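Local coordinates for HepC.19480.a.B1 (Helicobacter pylori, PDB 6MTZ), which is of unknown function but probably acts as a DHH/DHHA1-type phosphoesterase, hydrolysing phosphodiester or related phosphate bonds, at residues Asp191-Arg194 and Asp195-Lys199; Asp20-Ala23 and Cys24-Val27; His248-Ser251 and Leu252-His255; Ala279-Phe282 and Leu283-Pro287; Asn156-Asp159 and Ile160-Thr163. All coordinates share one frame; numbering follows the deposited sequence.

Contact 1. Residues Asp191-Arg194 and Asp195-Lys199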
loop_
_atom_site.group_PDB
_atom_site.type_symbol
_atom_site.label_atom_id
_atom_site.label_comp_id
_atom_site.label_asym_id
_atom_site.label_seq_id
_atom_site.Cartn_x
_atom_site.Cartn_y
_atom_site.Cartn_z
ATOM N N ASP A 191 -0.288 -5.799 -2.528
ATOM C CA ASP A 191 0.685 -6.732 -1.967
ATOM C C ASP A 191 2.066 -6.539 -2.573
ATOM O O ASP A 191 3.074 -6.653 -1.869
ATOM C CB ASP A 191 0.220 -8.172 -2.174
ATOM C CG ASP A 191 -0.986 -8.511 -1.347
ATOM O OD1 ASP A 191 -1.232 -7.812 -0.333
ATOM O OD2 ASP A 191 -1.694 -9.467 -1.720
ATOM N N GLU A 192 2.139 -6.286 -3.882
ATOM C CA GLU A 192 3.450 -6.139 -4.507
ATOM C C GLU A 192 4.105 -4.841 -4.075
ATOM O O GLU A 192 5.336 -4.766 -3.978
ATOM C CB GLU A 192 3.333 -6.204 -6.030
ATOM C CG GLU A 192 2.866 -7.566 -6.567
ATOM C CD GLU A 192 1.349 -7.728 -6.550
ATOM O OE1 GLU A 192 0.663 -6.808 -6.056
ATOM O OE2 GLU A 192 0.845 -8.771 -7.035
ATOM N N ASN A 193 3.292 -3.822 -3.784
ATOM C CA ASN A 193 3.827 -2.588 -3.228
ATOM C C ASN A 193 4.425 -2.836 -1.849
ATOM O O ASN A 193 5.528 -2.369 -1.549
ATOM C CB ASN A 193 2.716 -1.539 -3.178
ATOM C CG ASN A 193 3.131 -0.275 -2.459
ATOM O OD1 ASN A 193 2.958 -0.151 -1.253
ATOM N ND2 ASN A 193 3.653 0.688 -3.208
ATOM N N ARG A 194 3.728 -3.609 -1.012
ATOM C CA ARG A 194 4.220 -3.870 0.336
ATOM C C ARG A 194 5.470 -4.737 0.305
ATOM O O ARG A 194 6.440 -4.454 1.015
ATOM C CB ARG A 194 3.132 -4.531 1.173
ATOM C CG ARG A 194 3.552 -4.888 2.603
ATOM C CD ARG A 194 2.380 -5.543 3.391
ATOM N NE ARG A 194 1.153 -4.760 3.299
ATOM C CZ ARG A 194 0.123 -5.022 2.494
ATOM N NH1 ARG A 194 0.142 -6.078 1.675
ATOM N NH2 ARG A 194 -0.933 -4.214 2.508
ATOM N N ASP A 195 5.471 -5.781 -0.530
ATOM C CA ASP A 195 6.635 -6.658 -0.634
ATOM C C ASP A 195 7.873 -5.884 -1.060
ATOM O O ASP A 195 8.974 -6.103 -0.537
ATOM C CB ASP A 195 6.357 -7.777 -1.640
ATOM C CG ASP A 195 5.330 -8.777 -1.144
ATOM O OD1 ASP A 195 4.888 -8.675 0.020
ATOM O OD2 ASP A 195 4.965 -9.673 -1.926
ATOM N N TYR A 196 7.708 -4.989 -2.031
ATOM C CA TYR A 196 8.805 -4.163 -2.524
ATOM C C TYR A 196 9.403 -3.298 -1.411
ATOM O O TYR A 196 10.618 -3.320 -1.178
ATOM C CB TYR A 196 8.262 -3.316 -3.670
ATOM C CG TYR A 196 9.150 -2.264 -4.279
ATOM C CD1 TYR A 196 10.455 -2.539 -4.686
ATOM C CD2 TYR A 196 8.634 -1.008 -4.534
ATOM C CE1 TYR A 196 11.230 -1.540 -5.284
ATOM C CE2 TYR A 196 9.377 -0.028 -5.115
ATOM C CZ TYR A 196 10.671 -0.282 -5.488
ATOM O OH TYR A 196 11.357 0.760 -6.086
ATOM N N LYS A 197 8.567 -2.504 -0.736
ATOM C CA LYS A 197 9.061 -1.660 0.347
ATOM C C LYS A 197 9.696 -2.508 1.433
ATOM O O LYS A 197 10.774 -2.172 1.931
ATOM C CB LYS A 197 7.933 -0.801 0.949
ATOM C CG LYS A 197 7.327 0.230 -0.010
ATOM C CD LYS A 197 6.207 1.018 0.645
ATOM C CE LYS A 197 5.569 2.048 -0.270
ATOM N NZ LYS A 197 6.504 3.062 -0.765
ATOM N N LEU A 198 9.064 -3.635 1.786
ATOM C CA LEU A 198 9.604 -4.451 2.870
ATOM C C LEU A 198 10.915 -5.101 2.466
ATOM O O LEU A 198 11.816 -5.259 3.301
ATOM C CB LEU A 198 8.599 -5.519 3.300
ATOM C CG LEU A 198 7.352 -4.965 3.992
ATOM C CD1 LEU A 198 6.623 -6.105 4.657
ATOM C CD2 LEU A 198 7.725 -3.892 4.993
ATOM N N LYS A 199 11.040 -5.498 1.197
ATOM C CA LYS A 199 12.328 -5.991 0.719
ATOM C C LYS A 199 13.397 -4.915 0.870
ATOM O O LYS A 199 14.482 -5.173 1.398
ATOM C CB LYS A 199 12.233 -6.438 -0.743
HETATM O O HOH W 1 2.338 -8.266 0.653
#
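The flat guanidinium of Arg-194 is met at its edge, in its own plane, by the Asp-191 carboxylate and by a water that joins it to Asp-195. From NH1 a salt bridge runs 3.0 Å to Asp-191 OD1, which is met on the anti side of the carboxylate, and the N-H...O angle of 137° marks it as bent. The water accepts from Arg-194 NH1 at 3.3 Å and donates to Asp-195 OD1 at 2.7 Å, bridging two side chains whose charged atoms are not in direct contact. A bend at chi3 (-50°) swings the guanidinium back toward Asp-191 after an extended start. NH2 is taken up elsewhere, by Asn-39 and Asp-190. The aliphatic part of Arg-194 runs beside Leu-198, the two pointing the same way, with Arg-194 CG 3.9 Å from Leu-198 CD1.

Lys-197, one turn on from Asn-193, slants past the oxygen end of the Asn-193 amide, its CE 3.6 Å from Asn-193 OD1. The polar ends part company there: Lys-197 NZ bonds to Ser-181 OG and Ile-178 O, and Asn-193 ND2 to Leu-184 O. The Tyr-196 ring leaves this pair behind: its OH is hydrogen-bonded to Glu-183 OE1 and its side chain packs on helix 213-228. Regular i to i+4 bonds carry the backbone, for example Leu-198 N to Arg-194 O at 2.9 Å.

All this lies on helix 190-203, which packs on helix 19-29 and strand 35-39. The chemistry implies a buried arginine whose charge is probably balanced by acids of its own helix, with one of them, Asp-195, reached through water.

Contact 2. Residues Asp20-Ala23 and Cys24-Val27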
loop_
_atom_site.group_PDB
_atom_site.type_symbol
_atom_site.label_atom_id
_atom_site.label_comp_id
_atom_site.label_asym_id
_atom_site.label_seq_id
_atom_site.Cartn_x
_atom_site.Cartn_y
_atom_site.Cartn_z
ATOM N N ASP A 20 7.509 4.023 9.793
ATOM C CA ASP A 20 7.023 3.380 11.014
ATOM C C ASP A 20 5.908 2.394 10.682
ATOM O O ASP A 20 5.908 1.247 11.147
ATOM C CB ASP A 20 6.541 4.450 12.014
ATOM C CG ASP A 20 6.402 3.924 13.459
ATOM O OD1 ASP A 20 6.826 2.792 13.752
ATOM O OD2 ASP A 20 5.862 4.665 14.318
ATOM N N GLY A 21 4.967 2.815 9.827
ATOM C CA GLY A 21 3.842 1.954 9.500
ATOM C C GLY A 21 4.246 0.653 8.828
ATOM O O GLY A 21 3.704 -0.410 9.146
ATOM N N TYR A 22 5.177 0.715 7.863
ATOM C CA TYR A 22 5.562 -0.519 7.183
ATOM C C TYR A 22 6.550 -1.351 7.999
ATOM O O TYR A 22 6.526 -2.578 7.916
ATOM C CB TYR A 22 6.150 -0.224 5.792
ATOM C CG TYR A 22 5.102 -0.058 4.721
ATOM C CD1 TYR A 22 4.386 -1.149 4.250
ATOM C CD2 TYR A 22 4.818 1.187 4.181
ATOM C CE1 TYR A 22 3.419 -1.002 3.279
ATOM C CE2 TYR A 22 3.847 1.344 3.202
ATOM C CZ TYR A 22 3.154 0.250 2.759
ATOM O OH TYR A 22 2.195 0.404 1.778
ATOM N N ALA A 23 7.432 -0.712 8.767
ATOM C CA ALA A 23 8.329 -1.464 9.648
ATOM C C ALA A 23 7.563 -2.323 10.663
ATOM O O ALA A 23 8.036 -3.403 11.049
ATOM C CB ALA A 23 9.267 -0.487 10.359
ATOM N N CYS A 24 6.393 -1.861 11.122
ATOM C CA CYS A 24 5.561 -2.709 11.977
ATOM C C CYS A 24 5.311 -4.052 11.313
ATOM O O CYS A 24 5.299 -5.092 11.974
ATOM C CB CYS A 24 4.226 -2.016 12.283
ATOM S SG CYS A 24 4.394 -0.595 13.377
ATOM N N GLN A 25 5.102 -4.046 10.000
ATOM C CA GLN A 25 4.748 -5.264 9.289
ATOM C C GLN A 25 5.961 -6.099 8.909
ATOM O O GLN A 25 5.844 -7.325 8.806
ATOM C CB GLN A 25 3.937 -4.903 8.050
ATOM C CG GLN A 25 2.585 -4.330 8.433
ATOM C CD GLN A 25 1.823 -3.779 7.259
ATOM O OE1 GLN A 25 2.400 -3.192 6.339
ATOM N NE2 GLN A 25 0.510 -3.952 7.286
ATOM N N LEU A 26 7.125 -5.471 8.699
ATOM C CA LEU A 26 8.361 -6.248 8.673
ATOM C C LEU A 26 8.514 -7.018 9.972
ATOM O O LEU A 26 8.844 -8.213 9.971
ATOM C CB LEU A 26 9.571 -5.338 8.448
ATOM C CG LEU A 26 10.952 -6.004 8.323
ATOM C CD1 LEU A 26 11.876 -5.144 7.486
ATOM C CD2 LEU A 26 11.611 -6.244 9.669
ATOM N N VAL A 27 8.260 -6.349 11.092
ATOM C CA VAL A 27 8.431 -6.991 12.387
ATOM C C VAL A 27 7.442 -8.134 12.534
ATOM O O VAL A 27 7.822 -9.262 12.867
ATOM C CB VAL A 27 8.285 -5.960 13.518
ATOM C CG1 VAL A 27 8.063 -6.669 14.862
ATOM C CG2 VAL A 27 9.520 -5.044 13.574
#
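Gln-25 reaches back along its helix to Tyr-22 in the connecting helix 19-29 of a beta-alpha-beta unit, which joins strand 10-15 to strand 35-39. Followed outward, CB of Gln-25 rests 3.5 Å from Tyr-22 O. CG lies 4.1 Å from Gly-21 O, a loose approach. Beyond CG the chain is extended (chi2 172°), which carries the amide alongside the tyrosine ring: Gln-25 OE1 is 3.5 Å from Tyr-22 CD1. Ring and amide planes stand 57° apart, so the two groups do not stack. The polar ends are fixed by the flanking strands instead, OE1 accepting from Asn-39 ND2 and NE2 donating to His-13 O.

Beneath these side chains Tyr-22 O is held by two backbone donors. Leu-26 N lies in its carbonyl plane at 3.1 Å, whereas Gln-25 N reaches it from above that plane at 2.9 Å, with an N-H...O angle of 132°. On another face of the helix Asp-20 turns its carboxylate to the backbone N atoms of Ala-125 and Thr-126, at the start of helix 125-136. At the far end, the CG2 branch of Val-27 sits 3.4 Å from Ala-23 O.

Contact 3. Residues His248-Ser251 and Leu252-His255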
loop_
_atom_site.group_PDB
_atom_site.type_symbol
_atom_site.label_atom_id
_atom_site.label_comp_id
_atom_site.label_asym_id
_atom_site.label_seq_id
_atom_site.Cartn_x
_atom_site.Cartn_y
_atom_site.Cartn_z
ATOM N N HIS A 248 3.133 -5.714 -16.284
ATOM C CA HIS A 248 3.064 -7.155 -16.054
ATOM C C HIS A 248 2.005 -7.493 -15.012
ATOM O O HIS A 248 1.229 -8.443 -15.185
ATOM C CB HIS A 248 4.414 -7.719 -15.611
ATOM C CG HIS A 248 4.366 -9.183 -15.280
ATOM N ND1 HIS A 248 4.189 -9.656 -13.995
ATOM C CD2 HIS A 248 4.449 -10.280 -16.072
ATOM C CE1 HIS A 248 4.180 -10.977 -14.009
ATOM N NE2 HIS A 248 4.335 -11.381 -15.258
ATOM N N LEU A 249 1.955 -6.715 -13.929
ATOM C CA LEU A 249 0.909 -6.918 -12.932
ATOM C C LEU A 249 -0.461 -6.539 -13.478
ATOM O O LEU A 249 -1.460 -7.168 -13.117
ATOM C CB LEU A 249 1.233 -6.129 -11.667
ATOM C CG LEU A 249 2.550 -6.561 -11.010
ATOM C CD1 LEU A 249 2.903 -5.644 -9.834
ATOM C CD2 LEU A 249 2.471 -8.014 -10.544
ATOM N N LEU A 250 -0.532 -5.534 -14.364
ATOM C CA LEU A 250 -1.818 -5.185 -14.964
ATOM C C LEU A 250 -2.303 -6.274 -15.910
ATOM O O LEU A 250 -3.518 -6.519 -15.998
ATOM C CB LEU A 250 -1.726 -3.843 -15.709
ATOM C CG LEU A 250 -1.532 -2.572 -14.874
ATOM C CD1 LEU A 250 -1.410 -1.358 -15.773
ATOM C CD2 LEU A 250 -2.667 -2.396 -13.861
ATOM N N SER A 251 -1.376 -6.934 -16.622
ATOM C CA SER A 251 -1.767 -7.943 -17.608
ATOM C C SER A 251 -2.546 -9.076 -16.961
ATOM O O SER A 251 -3.395 -9.692 -17.609
ATOM C CB SER A 251 -0.536 -8.494 -18.336
ATOM O OG SER A 251 0.008 -7.527 -19.211
ATOM N N LEU A 252 -2.301 -9.337 -15.676
ATOM C CA LEU A 252 -3.066 -10.351 -14.967
ATOM C C LEU A 252 -4.450 -9.875 -14.545
ATOM O O LEU A 252 -5.202 -10.668 -13.973
ATOM C CB LEU A 252 -2.298 -10.815 -13.730
ATOM C CG LEU A 252 -0.778 -10.996 -13.838
ATOM C CD1 LEU A 252 -0.231 -11.420 -12.486
ATOM C CD2 LEU A 252 -0.388 -11.997 -14.915
ATOM N N LYS A 253 -4.807 -8.614 -14.805
ATOM C CA LYS A 253 -6.070 -8.029 -14.357
ATOM C C LYS A 253 -7.021 -7.738 -15.510
ATOM O O LYS A 253 -8.014 -7.026 -15.315
ATOM C CB LYS A 253 -5.800 -6.733 -13.572
ATOM C CG LYS A 253 -5.080 -6.904 -12.227
ATOM C CD LYS A 253 -4.721 -5.538 -11.619
ATOM C CE LYS A 253 -3.897 -5.673 -10.362
ATOM N NZ LYS A 253 -4.730 -6.194 -9.256
ATOM N N LYS A 254 -6.740 -8.269 -16.706
ATOM C CA LYS A 254 -7.467 -7.855 -17.903
ATOM C C LYS A 254 -8.963 -8.089 -17.759
ATOM O O LYS A 254 -9.774 -7.286 -18.231
ATOM C CB LYS A 254 -6.931 -8.592 -19.138
ATOM C CG LYS A 254 -5.526 -8.167 -19.541
ATOM C CD LYS A 254 -5.120 -8.699 -20.907
ATOM C CE LYS A 254 -4.797 -10.186 -20.878
ATOM N NZ LYS A 254 -4.243 -10.642 -22.180
ATOM N N HIS A 255 -9.350 -9.169 -17.093
ATOM C CA HIS A 255 -10.771 -9.472 -17.047
ATOM C C HIS A 255 -11.498 -8.570 -16.052
ATOM O O HIS A 255 -12.596 -8.091 -16.346
ATOM C CB HIS A 255 -10.968 -10.968 -16.766
ATOM C CG HIS A 255 -10.493 -11.854 -17.887
ATOM N ND1 HIS A 255 -10.136 -13.175 -17.701
ATOM C CD2 HIS A 255 -10.312 -11.600 -19.207
ATOM C CE1 HIS A 255 -9.759 -13.694 -18.857
ATOM N NE2 HIS A 255 -9.856 -12.759 -19.786
#
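A type I beta turn from Ser-251 to Lys-254 takes the chain off helix 238-251, and the side chain of Lys-254 folds back over the first carbonyl of that turn. Lys-254 CG lies 3.3 Å from Ser-251 O. A bend at chi3 (-74°) then brings Lys-254 CE round to 3.6 Å from the same oxygen, so the aliphatic chain curls about the carbonyl. Just before this, Lys-253 N donates to Leu-250 O at 2.7 Å, placed well above the carbonyl plane. The preceding bond, Leu-252 N to Leu-249 O, is weak.

The loop so formed leads to strand 258-261, an edge strand of a mixed sheet consistent with a DHHA1-type domain. Within the turn, Leu-252 lays its CG 3.5 Å from His-248 O on the exposed side. Lys-253 runs past the next carbonyl, its CG 3.7 Å from Leu-249 O, and at its tip NZ makes a weak bond to Met-188 O. Leu-250, by contrast, is buried against Leu-278 and Phe-282 of helix 276-285. Ser-251 OG turns back into its own helix to bond Thr-247 O.

Contact 4. Residues Ala279-Phe282 and Leu283-Pro287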
loop_
_atom_site.group_PDB
_atom_site.type_symbol
_atom_site.label_atom_id
_atom_site.label_comp_id
_atom_site.label_asym_id
_atom_site.label_seq_id
_atom_site.Cartn_x
_atom_site.Cartn_y
_atom_site.Cartn_z
ATOM N N ALA A 279 0.669 3.326 -20.249
ATOM C CA ALA A 279 -0.375 2.936 -21.187
ATOM C C ALA A 279 0.215 2.565 -22.542
ATOM O O ALA A 279 -0.235 1.604 -23.175
ATOM C CB ALA A 279 -1.398 4.064 -21.329
ATOM N N ASN A 280 1.229 3.304 -22.998
ATOM C CA ASN A 280 1.872 2.953 -24.258
ATOM C C ASN A 280 2.413 1.528 -24.211
ATOM O O ASN A 280 2.219 0.750 -25.151
ATOM C CB ASN A 280 2.989 3.946 -24.582
ATOM C CG ASN A 280 3.525 3.784 -26.006
ATOM O OD1 ASN A 280 2.915 4.263 -26.959
ATOM N ND2 ASN A 280 4.664 3.106 -26.151
ATOM N N LEU A 281 3.066 1.157 -23.107
ATOM C CA LEU A 281 3.591 -0.199 -22.972
ATOM C C LEU A 281 2.470 -1.225 -22.831
ATOM O O LEU A 281 2.542 -2.307 -23.422
ATOM C CB LEU A 281 4.536 -0.272 -21.775
ATOM C CG LEU A 281 5.232 -1.599 -21.526
ATOM C CD1 LEU A 281 6.031 -2.036 -22.777
ATOM C CD2 LEU A 281 6.141 -1.449 -20.320
ATOM N N PHE A 282 1.424 -0.914 -22.054
ATOM C CA PHE A 282 0.331 -1.871 -21.907
ATOM C C PHE A 282 -0.331 -2.144 -23.247
ATOM O O PHE A 282 -0.621 -3.295 -23.594
ATOM C CB PHE A 282 -0.732 -1.377 -20.917
ATOM C CG PHE A 282 -1.853 -2.371 -20.733
ATOM C CD1 PHE A 282 -2.961 -2.356 -21.560
ATOM C CD2 PHE A 282 -1.754 -3.373 -19.777
ATOM C CE1 PHE A 282 -3.966 -3.299 -21.411
ATOM C CE2 PHE A 282 -2.749 -4.318 -19.628
ATOM C CZ PHE A 282 -3.851 -4.286 -20.448
ATOM N N LEU A 283 -0.625 -1.080 -23.991
ATOM C CA LEU A 283 -1.306 -1.239 -25.266
ATOM C C LEU A 283 -0.438 -1.980 -26.271
ATOM O O LEU A 283 -0.958 -2.761 -27.074
ATOM C CB LEU A 283 -1.725 0.131 -25.796
ATOM C CG LEU A 283 -2.787 0.797 -24.916
ATOM C CD1 LEU A 283 -3.038 2.256 -25.300
ATOM C CD2 LEU A 283 -4.090 0.000 -24.959
ATOM N N THR A 284 0.882 -1.791 -26.221
ATOM C CA THR A 284 1.751 -2.553 -27.115
ATOM C C THR A 284 1.739 -4.036 -26.755
ATOM O O THR A 284 1.557 -4.897 -27.626
ATOM C CB THR A 284 3.176 -1.998 -27.075
ATOM O OG1 THR A 284 3.170 -0.620 -27.470
ATOM C CG2 THR A 284 4.064 -2.775 -28.018
ATOM N N GLN A 285 1.926 -4.353 -25.471
ATOM C CA GLN A 285 1.942 -5.744 -25.026
ATOM C C GLN A 285 0.574 -6.411 -25.143
ATOM O O GLN A 285 0.498 -7.646 -25.176
ATOM C CB GLN A 285 2.425 -5.828 -23.571
ATOM C CG GLN A 285 3.879 -5.427 -23.313
ATOM C CD GLN A 285 4.222 -5.446 -21.823
ATOM O OE1 GLN A 285 3.339 -5.557 -20.973
ATOM N NE2 GLN A 285 5.507 -5.339 -21.507
ATOM N N ASN A 286 -0.507 -5.636 -25.188
ATOM C CA ASN A 286 -1.862 -6.179 -25.192
ATOM C C ASN A 286 -2.639 -5.536 -26.325
ATOM O O ASN A 286 -3.538 -4.716 -26.097
ATOM C CB ASN A 286 -2.543 -5.953 -23.843
ATOM C CG ASN A 286 -1.798 -6.618 -22.711
ATOM O OD1 ASN A 286 -1.991 -7.804 -22.439
ATOM N ND2 ASN A 286 -0.920 -5.865 -22.063
ATOM N N PRO A 287 -2.322 -5.902 -27.571
ATOM C CA PRO A 287 -2.902 -5.187 -28.716
ATOM C C PRO A 287 -4.407 -5.313 -28.812
ATOM O O PRO A 287 -5.014 -4.547 -29.562
ATOM C CB PRO A 287 -2.210 -5.836 -29.926
ATOM C CG PRO A 287 -1.839 -7.207 -29.455
ATOM C CD PRO A 287 -1.522 -7.070 -27.986
#
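Ala-279 O receives the backbone N of Leu-283 at 2.8 Å in a nearly straight hydrogen bond. The Leu-283 side chain stands close by the same carbonyl, its CG 3.2 Å from Ala-279 O.

At Asn-280 the carbonyl oxygen has two donors from one residue. Thr-284 N lies 3.1 Å from Asn-280 O, and Thr-284 OG1 reaches that oxygen at 2.9 Å from the opposite face of its plane. The threonine hydroxyl can do this because chi1 of -59° sets OG1 anti to its own carbonyl carbon, pointing back down the helix.

Leu-281 follows, its branched end crossed by the Gln-285 amide, with Leu-281 CD1 3.6 Å from Gln-285 NE2. This meeting of methyl and amide nitrogen is plain packing, on the side of helix 276-285 turned to helix 238-251. The helix is the crossover of a beta-alpha-beta unit between strands 264-270 and 291-295 in the mixed sheet, and Phe-282 is one of its buried residues.

The Phe-282 ring touches Phe-267 and meets Phe-289 edge-to-face, while Asn-286 covers one of its faces. Asn-286 ND2 hovers 3.4 Å above the Phe-282 ring plane toward its rim, the amide and ring planes only 23° apart. Asn-286 CB adds a CH-pi contact, 4.2 Å from the Phe-282 centroid. Asn-286, the first residue to leave helical geometry, also sends ND2 to a lone pair of Phe-282 O at 3.0 Å; its own backbone N makes only a weak bond there.

Contact 5. Residues Asn156-Asp159 and Ile160-Thr163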
loop_
_atom_site.group_PDB
_atom_site.type_symbol
_atom_site.label_atom_id
_atom_site.label_comp_id
_atom_site.label_asym_id
_atom_site.label_seq_id
_atom_site.Cartn_x
_atom_site.Cartn_y
_atom_site.Cartn_z
ATOM N N ASN A 156 12.973 3.674 15.656
ATOM C CA ASN A 156 12.552 4.433 16.835
ATOM C C ASN A 156 13.266 5.779 16.892
ATOM O O ASN A 156 12.631 6.821 17.100
ATOM C CB ASN A 156 12.799 3.639 18.120
ATOM C CG ASN A 156 12.054 4.240 19.323
ATOM O OD1 ASN A 156 10.827 4.146 19.419
ATOM N ND2 ASN A 156 12.789 4.892 20.208
ATOM N N SER A 157 14.586 5.783 16.655
ATOM C CA SER A 157 15.354 7.015 16.807
ATOM C C SER A 157 14.878 8.099 15.845
ATOM O O SER A 157 14.782 9.272 16.220
ATOM C CB SER A 157 16.847 6.744 16.598
ATOM O OG SER A 157 17.369 5.879 17.585
ATOM N N VAL A 158 14.590 7.738 14.597
ATOM C CA VAL A 158 14.213 8.790 13.657
ATOM C C VAL A 158 12.758 9.191 13.865
ATOM O O VAL A 158 12.400 10.366 13.694
ATOM C CB VAL A 158 14.499 8.374 12.196
ATOM C CG1 VAL A 158 13.656 7.188 11.770
ATOM C CG2 VAL A 158 14.264 9.539 11.246
ATOM N N ASP A 159 11.913 8.251 14.277
ATOM C CA ASP A 159 10.504 8.568 14.470
ATOM C C ASP A 159 10.304 9.549 15.620
ATOM O O ASP A 159 9.457 10.445 15.532
ATOM C CB ASP A 159 9.704 7.288 14.699
ATOM C CG ASP A 159 8.210 7.543 14.785
ATOM O OD1 ASP A 159 7.704 7.754 15.910
ATOM O OD2 ASP A 159 7.549 7.547 13.720
ATOM N N ILE A 160 11.071 9.400 16.708
ATOM C CA ILE A 160 11.009 10.358 17.804
ATOM C C ILE A 160 12.010 11.495 17.646
ATOM O O ILE A 160 12.103 12.349 18.536
ATOM C CB ILE A 160 11.228 9.680 19.175
ATOM C CG1 ILE A 160 12.680 9.226 19.345
ATOM C CG2 ILE A 160 10.271 8.518 19.354
ATOM C CD1 ILE A 160 12.959 8.602 20.711
ATOM N N TRP A 161 12.755 11.530 16.549
ATOM C CA TRP A 161 13.779 12.537 16.272
ATOM C C TRP A 161 14.742 12.704 17.447
ATOM O O TRP A 161 14.975 13.804 17.946
ATOM C CB TRP A 161 13.164 13.891 15.885
ATOM C CG TRP A 161 14.083 14.676 14.963
ATOM C CD1 TRP A 161 14.890 15.732 15.296
ATOM C CD2 TRP A 161 14.310 14.422 13.568
ATOM N NE1 TRP A 161 15.588 16.165 14.183
ATOM C CE2 TRP A 161 15.251 15.373 13.116
ATOM C CE3 TRP A 161 13.792 13.491 12.654
ATOM C CZ2 TRP A 161 15.683 15.423 11.784
ATOM C CZ3 TRP A 161 14.232 13.529 11.334
ATOM C CH2 TRP A 161 15.163 14.495 10.913
ATOM N N ASP A 162 15.311 11.583 17.884
ATOM C CA ASP A 162 16.416 11.612 18.845
ATOM C C ASP A 162 17.717 11.611 18.046
ATOM O O ASP A 162 18.213 10.551 17.654
ATOM C CB ASP A 162 16.319 10.427 19.798
ATOM C CG ASP A 162 17.515 10.308 20.720
ATOM O OD1 ASP A 162 18.408 11.178 20.686
ATOM O OD2 ASP A 162 17.565 9.312 21.465
ATOM N N THR A 163 18.287 12.805 17.815
ATOM C CA THR A 163 19.485 12.914 16.973
ATOM C C THR A 163 20.654 12.106 17.519
ATOM O O THR A 163 21.593 11.813 16.774
ATOM C CB THR A 163 19.939 14.369 16.828
ATOM O OG1 THR A 163 20.321 14.878 18.113
ATOM C CG2 THR A 163 18.844 15.232 16.255
#
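Ile-160 and Asn-156 form the tight part of this helix end. Ile-160 N donates to Asn-156 O at 3.0 Å, almost straight, and the Ile-160 side chain presses on the same carbonyl, with CG1 3.3 Å from Asn-156 O. That closeness follows from chi1 of 71°, which wedges CG1 between the backbone N and the carbonyl carbon. Past it, Ile-160 CD1 comes within 3.7 Å of Asn-156 ND2. Next the chain closes a Schellman motif: Trp-161 takes a positive phi (50°), Asp-162 N reaches back to Ser-157 O at 2.9 Å in the carbonyl plane, and Trp-161 N adds a weak bond to Val-158 O.

The looser part lies round the indole. Trp-161 CE3 presents the ring edge to Val-158 O at 3.6 Å, and Trp-161 CZ3 merely grazes Val-158 CG2 at 4.0 Å. Ile-160 and Trp-161 are exposed, whereas Asn-156, Ser-157 and Val-158 are buried.

Around the cap, the buried polar tips are satisfied from other parts of the fold. Asn-156 OD1 accepts from Cys-124 N, just ahead of helix 125-136, and Ser-157 OG bonds to both Glu-153 O and Tyr-166 O. Asp-159 lies against His-103, which belongs to the Asp-His-His sequence at the end of strand 95-102. Helix 145-159 thus ends beside helix 168-180, where Val-158 packs on Lys-172 and Met-175 and the Trp-161 indole meets Phe-168 edge-to-face.

Overall arrangement
Contacts 1, 2 and 5 lie in the N-terminal part of the chain, on helices that pack on one another around helix 19-29. Contacts 1 and 2 have centres 11 Å apart and touch, Asn-193 OD1 standing 3.2 Å from Tyr-22 OH in a probable hydrogen bond. Contact 5 is 15 Å from contact 2 between centres, and Asp-159 OD2 approaches Asp-20 OD2 to 3.4 Å; Asp-71 lies close to Asp-20 too, consistent with the acidic cluster of DHH phosphoesterases. Contacts 3 and 4, 11 Å apart between centres, lie at the C-terminal mixed sheet, probably a separate domain, and meet through Leu-250 and Phe-282. Contact 1 reaches contact 3 through Glu-192 CG and Leu-249 CD1, 3.8 Å apart, whereas contacts 4 and 5 are separated by about 45 Å between centres.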